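Local atomic coordinates of acetyl-CoA acetyltransferase (Mycobacterium smegmatis, PDB entry 4EGV), a protein that adopts the thiolase fold as a monomer and probably acts as an acyltransferase. Residues Gly114-Gln119 / Lys414-Ile419; Asn382-Gly387 / Ala403-Asn408; Gly298-Lys303 / Asn324-Val329. One frame throughout, in Å; residues are numbered along the deposited sequence.

How the interactions relate
All three contacts are buried and rest on one mixed sheet. Interactions 1 and 2 lie near the centre of the chain, about 7 Å apart between centres, and bring the starts of helices 117-130 and 383-397 onto neighbouring strands 414-421 and 402-409. Interaction 3 lies further out, where helix 317-330 packs on strand 294-303, the other neighbour of strand 414-421. The chemistry follows the place: amide faces on backbone and on a lysine chain in interaction 1, small residues in interaction 2, and in interaction 3 methyl groups on a histidine ring and on backbone, with an ion pair on the helix. Backbone hydrogen bonds join strand 414-421 to its neighbours on either side, and S416 OG bonds to D301 OD1.

Interaction 1 (Gly114-Gln119 / Lys414-Ile419); sequences GGQSPQ and KYSVGI
Two glutamine amides turn a face to 414-419, Q116 to a side chain and Q119 to the backbone. One face of the Q116 amide is covered by the lysine chain of K414, whose CD stands almost straight above Q116 CD at 3.6 Å; the carbonyl of G114 lies toward the other face. Q116 NE2 hydrogen-bonds to I113 O. The Q119 amide lies nearly parallel to the V417-G418 peptide, with Q119 CD 3.4 Å from G418 N, while Q119 NE2 bonds to Y420 OH. G418 suits this place because, without a side chain, it lets the amide lie directly on the backbone. Q119 CG sits anti to the backbone N (chi1 180°), carrying the chain out to the strand, and a bend at chi2 then lays the amide along it.

Between the glutamines, S416 is small enough to fit: its CB is 3.9 Å from Q119 CG and also 3.9 Å from Q116 O. Its hydroxyl serves D301 OD1 of the adjoining strand. G114 to S117 form a type I turn, in which G114 O accepts from both S117 N and S117 OG, the latter at 3.0 Å.

The two segments thus meet by packing of amide faces on methylenes and backbone. Each glutamine nitrogen keeps a hydrogen-bonding partner close by in this buried setting, which helps to set the rotation of each amide.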
loop_
_atom_site.group_PDB
_atom_site.type_symbol
_atom_site.label_atom_id
_atom_site.label_comp_id
_atom_site.label_asym_id
_atom_site.label_seq_id
_atom_site.Cartn_x
_atom_site.Cartn_y
_atom_site.Cartn_z
ATOM N N GLY A 114 -2.795 -2.557 -8.299
ATOM C CA GLY A 114 -2.742 -2.582 -6.830
ATOM C C GLY A 114 -1.576 -1.776 -6.334
ATOM O O GLY A 114 -0.593 -1.657 -7.027
ATOM N N GLY A 115 -1.679 -1.216 -5.139
ATOM C CA GLY A 115 -0.559 -0.477 -4.534
ATOM C C GLY A 115 0.785 -1.170 -4.200
ATOM O O GLY A 115 1.781 -0.507 -3.895
ATOM N N GLN A 116 0.777 -2.501 -4.266
ATOM C CA GLN A 116 1.951 -3.325 -4.120
ATOM C C GLN A 116 2.871 -3.264 -5.347
ATOM O O GLN A 116 4.072 -3.520 -5.218
ATOM C CB GLN A 116 1.556 -4.784 -3.793
ATOM C CG GLN A 116 1.234 -5.697 -5.004
ATOM C CD GLN A 116 -0.081 -5.346 -5.716
ATOM O OE1 GLN A 116 -1.034 -4.834 -5.117
ATOM N NE2 GLN A 116 -0.143 -5.662 -6.998
ATOM N N SER A 117 2.316 -2.907 -6.510
ATOM C CA SER A 117 2.998 -3.139 -7.770
ATOM C C SER A 117 4.334 -2.467 -7.993
ATOM O O SER A 117 5.212 -3.114 -8.570
ATOM C CB SER A 117 2.101 -2.934 -8.982
ATOM O OG SER A 117 1.610 -1.616 -9.070
ATOM N N PRO A 118 4.519 -1.200 -7.536
ATOM C CA PRO A 118 5.840 -0.577 -7.746
ATOM C C PRO A 118 6.957 -1.388 -7.095
ATOM O O PRO A 118 8.026 -1.576 -7.681
ATOM C CB PRO A 118 5.705 0.756 -7.022
ATOM C CG PRO A 118 4.300 0.970 -6.911
ATOM C CD PRO A 118 3.627 -0.300 -6.801
ATOM N N GLN A 119 6.696 -1.869 -5.887
ATOM C CA GLN A 119 7.710 -2.585 -5.142
ATOM C C GLN A 119 7.833 -4.049 -5.586
ATOM O O GLN A 119 8.940 -4.567 -5.666
ATOM C CB GLN A 119 7.531 -2.392 -3.620
ATOM C CG GLN A 119 8.500 -3.083 -2.799
ATOM C CD GLN A 119 9.833 -2.557 -2.964
ATOM O OE1 GLN A 119 10.672 -3.194 -3.565
ATOM N NE2 GLN A 119 10.078 -1.388 -2.435
ATOM N N LYS A 414 -2.317 -7.763 -0.428
ATOM C CA LYS A 414 -0.989 -7.906 -0.975
ATOM C C LYS A 414 -0.022 -6.930 -0.305
ATOM O O LYS A 414 -0.346 -5.768 -0.072
ATOM C CB LYS A 414 -1.014 -7.659 -2.482
ATOM C CG LYS A 414 -1.246 -8.870 -3.313
ATOM C CD LYS A 414 -1.611 -8.439 -4.706
ATOM C CE LYS A 414 -1.893 -9.627 -5.637
ATOM N NZ LYS A 414 -1.653 -9.261 -7.084
ATOM N N TYR A 415 1.172 -7.433 -0.005
ATOM C CA TYR A 415 2.223 -6.631 0.572
ATOM C C TYR A 415 3.616 -6.981 0.038
ATOM O O TYR A 415 4.006 -8.129 -0.054
ATOM C CB TYR A 415 2.166 -6.740 2.069
ATOM C CG TYR A 415 2.554 -5.483 2.741
ATOM C CD1 TYR A 415 1.615 -4.470 2.929
ATOM C CD2 TYR A 415 3.855 -5.311 3.233
ATOM C CE1 TYR A 415 1.942 -3.278 3.602
ATOM C CE2 TYR A 415 4.207 -4.133 3.906
ATOM C CZ TYR A 415 3.235 -3.108 4.089
ATOM O OH TYR A 415 3.574 -1.945 4.741
ATOM N N SER A 416 4.354 -5.947 -0.336
ATOM C CA SER A 416 5.659 -6.059 -0.960
ATOM C C SER A 416 6.569 -5.115 -0.273
ATOM O O SER A 416 6.257 -3.966 -0.054
ATOM C CB SER A 416 5.607 -5.725 -2.443
ATOM O OG SER A 416 5.083 -6.791 -3.174
ATOM N N VAL A 417 7.713 -5.635 0.092
ATOM C CA VAL A 417 8.661 -4.891 0.884
ATOM C C VAL A 417 9.984 -4.834 0.151
ATOM O O VAL A 417 10.389 -5.775 -0.456
ATOM C CB VAL A 417 8.821 -5.480 2.348
ATOM C CG1 VAL A 417 9.727 -4.601 3.169
ATOM C CG2 VAL A 417 7.485 -5.639 3.023
ATOM N N GLY A 418 10.607 -3.675 0.175
ATOM C CA GLY A 418 11.967 -3.507 -0.251
ATOM C C GLY A 418 12.783 -2.769 0.801
ATOM O O GLY A 418 12.310 -1.853 1.465
ATOM N N ILE A 419 14.026 -3.193 0.975
ATOM C CA ILE A 419 14.953 -2.529 1.854
ATOM C C ILE A 419 16.111 -2.112 0.994
ATOM O O ILE A 419 16.640 -2.902 0.266
ATOM C CB ILE A 419 15.415 -3.426 3.027
ATOM C CG1 ILE A 419 14.195 -3.895 3.840
ATOM C CG2 ILE A 419 16.422 -2.679 3.875
ATOM C CD1 ILE A 419 14.479 -4.707 5.060
#

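Interaction 2 (Asn382-Gly387 / Ala403-Asn408); sequences NYSMHG and ALVGAN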
loop_
_atom_site.group_PDB
_atom_site.type_symbol
_atom_site.label_atom_id
_atom_site.label_comp_id
_atom_site.label_asym_id
_atom_site.label_seq_id
_atom_site.Cartn_x
_atom_site.Cartn_y
_atom_site.Cartn_z
ATOM N N ASN A 382 -0.023 4.095 -7.689
ATOM C CA ASN A 382 1.378 4.362 -7.948
ATOM C C ASN A 382 2.114 5.058 -6.786
ATOM O O ASN A 382 3.229 5.507 -6.924
ATOM C CB ASN A 382 1.525 5.150 -9.261
ATOM C CG ASN A 382 2.891 5.033 -9.826
ATOM O OD1 ASN A 382 3.345 3.933 -10.107
ATOM N ND2 ASN A 382 3.587 6.145 -9.945
ATOM N N TYR A 383 1.485 5.116 -5.630
ATOM C CA TYR A 383 2.068 5.789 -4.482
ATOM C C TYR A 383 3.451 5.299 -4.061
ATOM O O TYR A 383 4.345 6.100 -3.862
ATOM C CB TYR A 383 1.143 5.719 -3.278
ATOM C CG TYR A 383 1.879 6.156 -2.033
ATOM C CD1 TYR A 383 2.033 7.522 -1.739
ATOM C CD2 TYR A 383 2.480 5.218 -1.181
ATOM C CE1 TYR A 383 2.714 7.922 -0.657
ATOM C CE2 TYR A 383 3.177 5.636 -0.078
ATOM C CZ TYR A 383 3.289 6.988 0.171
ATOM O OH TYR A 383 3.960 7.429 1.273
ATOM N N SER A 384 3.635 3.993 -3.914
ATOM C CA SER A 384 4.917 3.455 -3.442
ATOM C C SER A 384 6.110 3.730 -4.343
ATOM O O SER A 384 7.232 3.481 -3.970
ATOM C CB SER A 384 4.840 1.945 -3.126
ATOM O OG SER A 384 4.427 1.705 -1.792
HETATM N N MSE A 385 5.911 4.238 -5.530
HETATM C CA MSE A 385 7.068 4.518 -6.327
HETATM C C MSE A 385 7.713 5.829 -5.942
HETATM O O MSE A 385 8.906 6.024 -6.146
HETATM C CB MSE A 385 6.685 4.583 -7.765
HETATM C CG MSE A 385 7.873 4.620 -8.631
HETATM SE SE MSE A 385 7.368 3.783 -10.185
HETATM C CE MSE A 385 5.970 4.927 -10.815
ATOM N N HIS A 386 6.892 6.730 -5.429
ATOM C CA HIS A 386 7.343 7.919 -4.760
ATOM C C HIS A 386 8.116 7.605 -3.442
ATOM O O HIS A 386 9.114 8.227 -3.145
ATOM C CB HIS A 386 6.128 8.827 -4.521
ATOM C CG HIS A 386 5.536 9.350 -5.791
ATOM N ND1 HIS A 386 6.090 10.405 -6.482
ATOM C CD2 HIS A 386 4.467 8.938 -6.516
ATOM C CE1 HIS A 386 5.378 10.636 -7.564
ATOM N NE2 HIS A 386 4.387 9.765 -7.603
ATOM N N GLY A 387 7.605 6.633 -2.690
ATOM C CA GLY A 387 8.265 6.037 -1.551
ATOM C C GLY A 387 9.659 5.525 -1.843
ATOM O O GLY A 387 10.611 5.896 -1.163
ATOM N N ALA A 403 16.896 1.611 4.531
ATOM C CA ALA A 403 15.469 2.121 4.415
ATOM C C ALA A 403 14.455 1.059 3.957
ATOM O O ALA A 403 14.650 0.400 2.947
ATOM C CB ALA A 403 15.396 3.325 3.492
ATOM N N LEU A 404 13.372 0.916 4.701
ATOM C CA LEU A 404 12.343 -0.057 4.374
ATOM C C LEU A 404 11.124 0.601 3.690
ATOM O O LEU A 404 10.605 1.626 4.153
ATOM C CB LEU A 404 11.942 -0.824 5.638
ATOM C CG LEU A 404 11.034 -2.034 5.509
ATOM C CD1 LEU A 404 11.406 -3.067 6.503
ATOM C CD2 LEU A 404 9.570 -1.663 5.684
ATOM N N VAL A 405 10.682 0.015 2.587
ATOM C CA VAL A 405 9.481 0.461 1.919
ATOM C C VAL A 405 8.457 -0.658 1.997
ATOM O O VAL A 405 8.760 -1.769 1.661
ATOM C CB VAL A 405 9.767 0.878 0.429
ATOM C CG1 VAL A 405 8.524 1.261 -0.314
ATOM C CG2 VAL A 405 10.735 2.025 0.380
ATOM N N GLY A 406 7.234 -0.368 2.424
ATOM C CA GLY A 406 6.162 -1.356 2.372
ATOM C C GLY A 406 5.042 -0.916 1.462
ATOM O O GLY A 406 4.559 0.189 1.581
ATOM N N ALA A 407 4.611 -1.805 0.574
ATOM C CA ALA A 407 3.609 -1.474 -0.452
ATOM C C ALA A 407 2.376 -2.344 -0.374
ATOM O O ALA A 407 2.462 -3.521 -0.568
ATOM C CB ALA A 407 4.237 -1.572 -1.852
ATOM N N ASN A 408 1.201 -1.759 -0.201
ATOM C CA ASN A 408 -0.117 -2.396 -0.121
ATOM C C ASN A 408 -1.019 -2.094 -1.341
ATOM O O ASN A 408 -0.963 -1.028 -1.805
ATOM C CB ASN A 408 -0.759 -1.807 1.119
ATOM C CG ASN A 408 -1.935 -2.556 1.586
ATOM O OD1 ASN A 408 -1.798 -3.571 2.170
ATOM N ND2 ASN A 408 -3.098 -2.034 1.370
#
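The first turn of helix 383-387 runs antiparallel to strand 403-408, with the short axes at 179° and 8.7 Å apart at their closest, and the CA atoms of S384 and A407 are 5.9 Å apart. S384 and A407 carry the contact. The serine directs its CB at the strand, and its OG comes against the methyl group of A407, OG to CB measuring 3.3 Å. S384 CB follows at 3.8 Å from the same methyl carbon. A chi1 of -88° turns the hydroxyl toward the strand, where OG also lies 3.7 Å from G406 O without making a hydrogen bond to it. Two small residues suit this spot, since a helix start and a strand can approach here with only a methyl and a hydroxymethyl group between them.

One helical turn later the partner is V405. Its CG2 reaches G387 O at 4.2 Å, while CG1, anti to the backbone N (chi1 176°), lies on the S384 side. G387 presents bare backbone to the branched valine, whose two methyls reach G387 and S384 at loose van der Waals distance.

Helix 117-130 borders the contact: P118 touches S384, and Q119 touches both V405 and A407. Polar groups around the helix start are held elsewhere, Y383 OH by D341 OD2 and H386 ND1 by Q27 NE2.

The chain leaves strand 337-342 and, after other helices, returns through helix 383-397 to the adjacent parallel strand 402-409, a beta-alpha-beta crossover. Packing of such a helix between layers is characteristic of the thiolase fold, whose central layer holds buried helices of this kind.

Interaction 3 (Gly298-Lys303 / Asn324-Val329); sequences GHADMK and NEALRV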
loop_
_atom_site.group_PDB
_atom_site.type_symbol
_atom_site.label_atom_id
_atom_site.label_comp_id
_atom_site.label_asym_id
_atom_site.label_seq_id
_atom_site.Cartn_x
_atom_site.Cartn_y
_atom_site.Cartn_z
ATOM N N GLY A 298 16.931 -6.116 0.818
ATOM C CA GLY A 298 15.905 -7.066 1.190
ATOM C C GLY A 298 14.631 -6.912 0.421
ATOM O O GLY A 298 14.321 -5.857 -0.102
ATOM N N HIS A 299 13.881 -7.992 0.360
ATOM C CA HIS A 299 12.639 -7.983 -0.371
ATOM C C HIS A 299 11.798 -9.160 0.035
ATOM O O HIS A 299 12.343 -10.148 0.457
ATOM C CB HIS A 299 12.920 -8.021 -1.864
ATOM C CG HIS A 299 14.140 -8.813 -2.229
ATOM N ND1 HIS A 299 14.094 -10.147 -2.572
ATOM C CD2 HIS A 299 15.441 -8.451 -2.312
ATOM C CE1 HIS A 299 15.315 -10.567 -2.843
ATOM N NE2 HIS A 299 16.151 -9.562 -2.678
ATOM N N ALA A 300 10.477 -9.018 -0.051
ATOM C CA ALA A 300 9.527 -10.127 0.021
ATOM C C ALA A 300 8.189 -9.698 -0.581
ATOM O O ALA A 300 7.878 -8.528 -0.606
ATOM C CB ALA A 300 9.369 -10.631 1.431
ATOM N N ASP A 301 7.438 -10.653 -1.114
ATOM C CA ASP A 301 6.095 -10.426 -1.624
ATOM C C ASP A 301 5.111 -11.444 -1.000
ATOM O O ASP A 301 5.248 -12.645 -1.180
ATOM C CB ASP A 301 6.038 -10.489 -3.172
ATOM C CG ASP A 301 7.139 -9.650 -3.876
ATOM O OD1 ASP A 301 7.194 -8.402 -3.719
ATOM O OD2 ASP A 301 7.946 -10.239 -4.629
HETATM N N MSE A 302 4.118 -10.951 -0.275
HETATM C CA MSE A 302 3.130 -11.816 0.326
HETATM C C MSE A 302 1.712 -11.523 -0.114
HETATM O O MSE A 302 1.439 -10.481 -0.663
HETATM C CB MSE A 302 3.247 -11.774 1.843
HETATM C CG MSE A 302 4.539 -12.414 2.387
HETATM SE SE MSE A 302 4.742 -14.339 2.052
HETATM C CE MSE A 302 3.124 -15.028 2.936
ATOM N N LYS A 303 0.814 -12.472 0.118
ATOM C CA LYS A 303 -0.582 -12.363 -0.298
ATOM C C LYS A 303 -1.524 -13.003 0.714
ATOM O O LYS A 303 -1.244 -14.084 1.189
ATOM C CB LYS A 303 -0.759 -13.021 -1.661
ATOM C CG LYS A 303 -2.209 -13.126 -2.133
ATOM C CD LYS A 303 -2.335 -13.976 -3.392
ATOM C CE LYS A 303 -1.502 -13.307 -4.508
ATOM N NZ LYS A 303 -0.895 -14.220 -5.518
ATOM N N ASN A 324 9.253 -9.227 7.858
ATOM C CA ASN A 324 10.267 -9.999 8.552
ATOM C C ASN A 324 11.208 -10.766 7.647
ATOM O O ASN A 324 12.394 -10.841 7.932
ATOM C CB ASN A 324 9.645 -10.930 9.584
ATOM C CG ASN A 324 9.301 -10.221 10.878
ATOM O OD1 ASN A 324 9.952 -9.237 11.243
ATOM N ND2 ASN A 324 8.269 -10.710 11.573
ATOM N N GLU A 325 10.681 -11.327 6.563
ATOM C CA GLU A 325 11.486 -12.003 5.550
ATOM C C GLU A 325 12.415 -11.032 4.795
ATOM O O GLU A 325 13.569 -11.364 4.490
ATOM C CB GLU A 325 10.585 -12.795 4.600
ATOM C CG GLU A 325 11.237 -13.332 3.316
ATOM C CD GLU A 325 12.268 -14.429 3.561
ATOM O OE1 GLU A 325 12.339 -14.953 4.679
ATOM O OE2 GLU A 325 13.005 -14.768 2.624
ATOM N N ALA A 326 11.928 -9.828 4.513
ATOM C CA ALA A 326 12.729 -8.797 3.891
ATOM C C ALA A 326 13.842 -8.336 4.783
ATOM O O ALA A 326 14.878 -7.959 4.301
ATOM C CB ALA A 326 11.884 -7.662 3.543
ATOM N N LEU A 327 13.606 -8.343 6.091
ATOM C CA LEU A 327 14.607 -8.061 7.096
ATOM C C LEU A 327 15.699 -9.126 7.117
ATOM O O LEU A 327 16.874 -8.814 7.164
ATOM C CB LEU A 327 13.943 -7.945 8.465
ATOM C CG LEU A 327 13.852 -6.643 9.271
ATOM C CD1 LEU A 327 14.118 -5.417 8.444
ATOM C CD2 LEU A 327 12.512 -6.508 9.949
ATOM N N ARG A 328 15.295 -10.388 7.076
ATOM C CA ARG A 328 16.241 -11.489 7.013
ATOM C C ARG A 328 17.197 -11.406 5.795
ATOM O O ARG A 328 18.404 -11.289 5.971
ATOM C CB ARG A 328 15.512 -12.837 7.081
ATOM C CG ARG A 328 16.428 -14.004 7.381
ATOM C CD ARG A 328 15.746 -15.336 7.125
ATOM N NE ARG A 328 15.378 -15.526 5.727
ATOM C CZ ARG A 328 16.164 -16.049 4.789
ATOM N NH1 ARG A 328 17.374 -16.460 5.079
ATOM N NH2 ARG A 328 15.730 -16.170 3.550
ATOM N N VAL A 329 16.638 -11.366 4.608
ATOM C CA VAL A 329 17.350 -11.090 3.382
ATOM C C VAL A 329 18.396 -9.976 3.422
ATOM O O VAL A 329 19.397 -10.100 2.794
ATOM C CB VAL A 329 16.341 -10.908 2.225
ATOM C CG1 VAL A 329 17.004 -10.725 0.939
ATOM C CG2 VAL A 329 15.493 -12.081 2.132
#
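V329 lays one methyl group over a face of the H299 imidazole: its CG1 is 4.2 Å from the ring centroid and 22° off the ring normal, a CH-pi contact displaced toward the NE2 and CE1 rim. With CG1 anti to the backbone N of V329 (chi1 -176°), the valine spans both the ring and G298, whose CA is 3.8 Å from CG1. G298 has no side chain, and this lets the helix backbone come close: a CA-H...O contact joins G298 CA to A326 O at 3.4 Å. A326 is small enough for its methyl group to rest 3.8 Å from H299 N. On the next residue facing the helix, A300 CB meets the aliphatic part of E325, lying 3.8 Å from CG. Small residues on both sides thus allow the axes of the two segments to approach to 5.8 Å.

The carboxylate of E325 is turned away from this apolar patch. R328, one turn further along the helix, grips it side-on: NE bonds to OE1, and NH2 bonds to OE2 at 3.2 Å, completing a salt bridge. E325 OE2 also accepts from N431 N, so three donors hold the carboxylate. H299 is positioned from the same region, its ND1 hydrogen-bonded to D430 OD2 and its ring stacked with W427. V329 also touches D430 and V428, so this loop packs against both members of the methyl-ring pair.

Segment 324-329 runs at 150° to segment 298-303. Helix 317-330 connects strand 294-303 to the parallel strand 337-342, a beta-alpha-beta crossover passing over strands 414-421 and 402-409. A helix laid on a mixed sheet in this way, with further helices on the opposite face, belongs to the layered alpha/beta architecture of the thiolase fold.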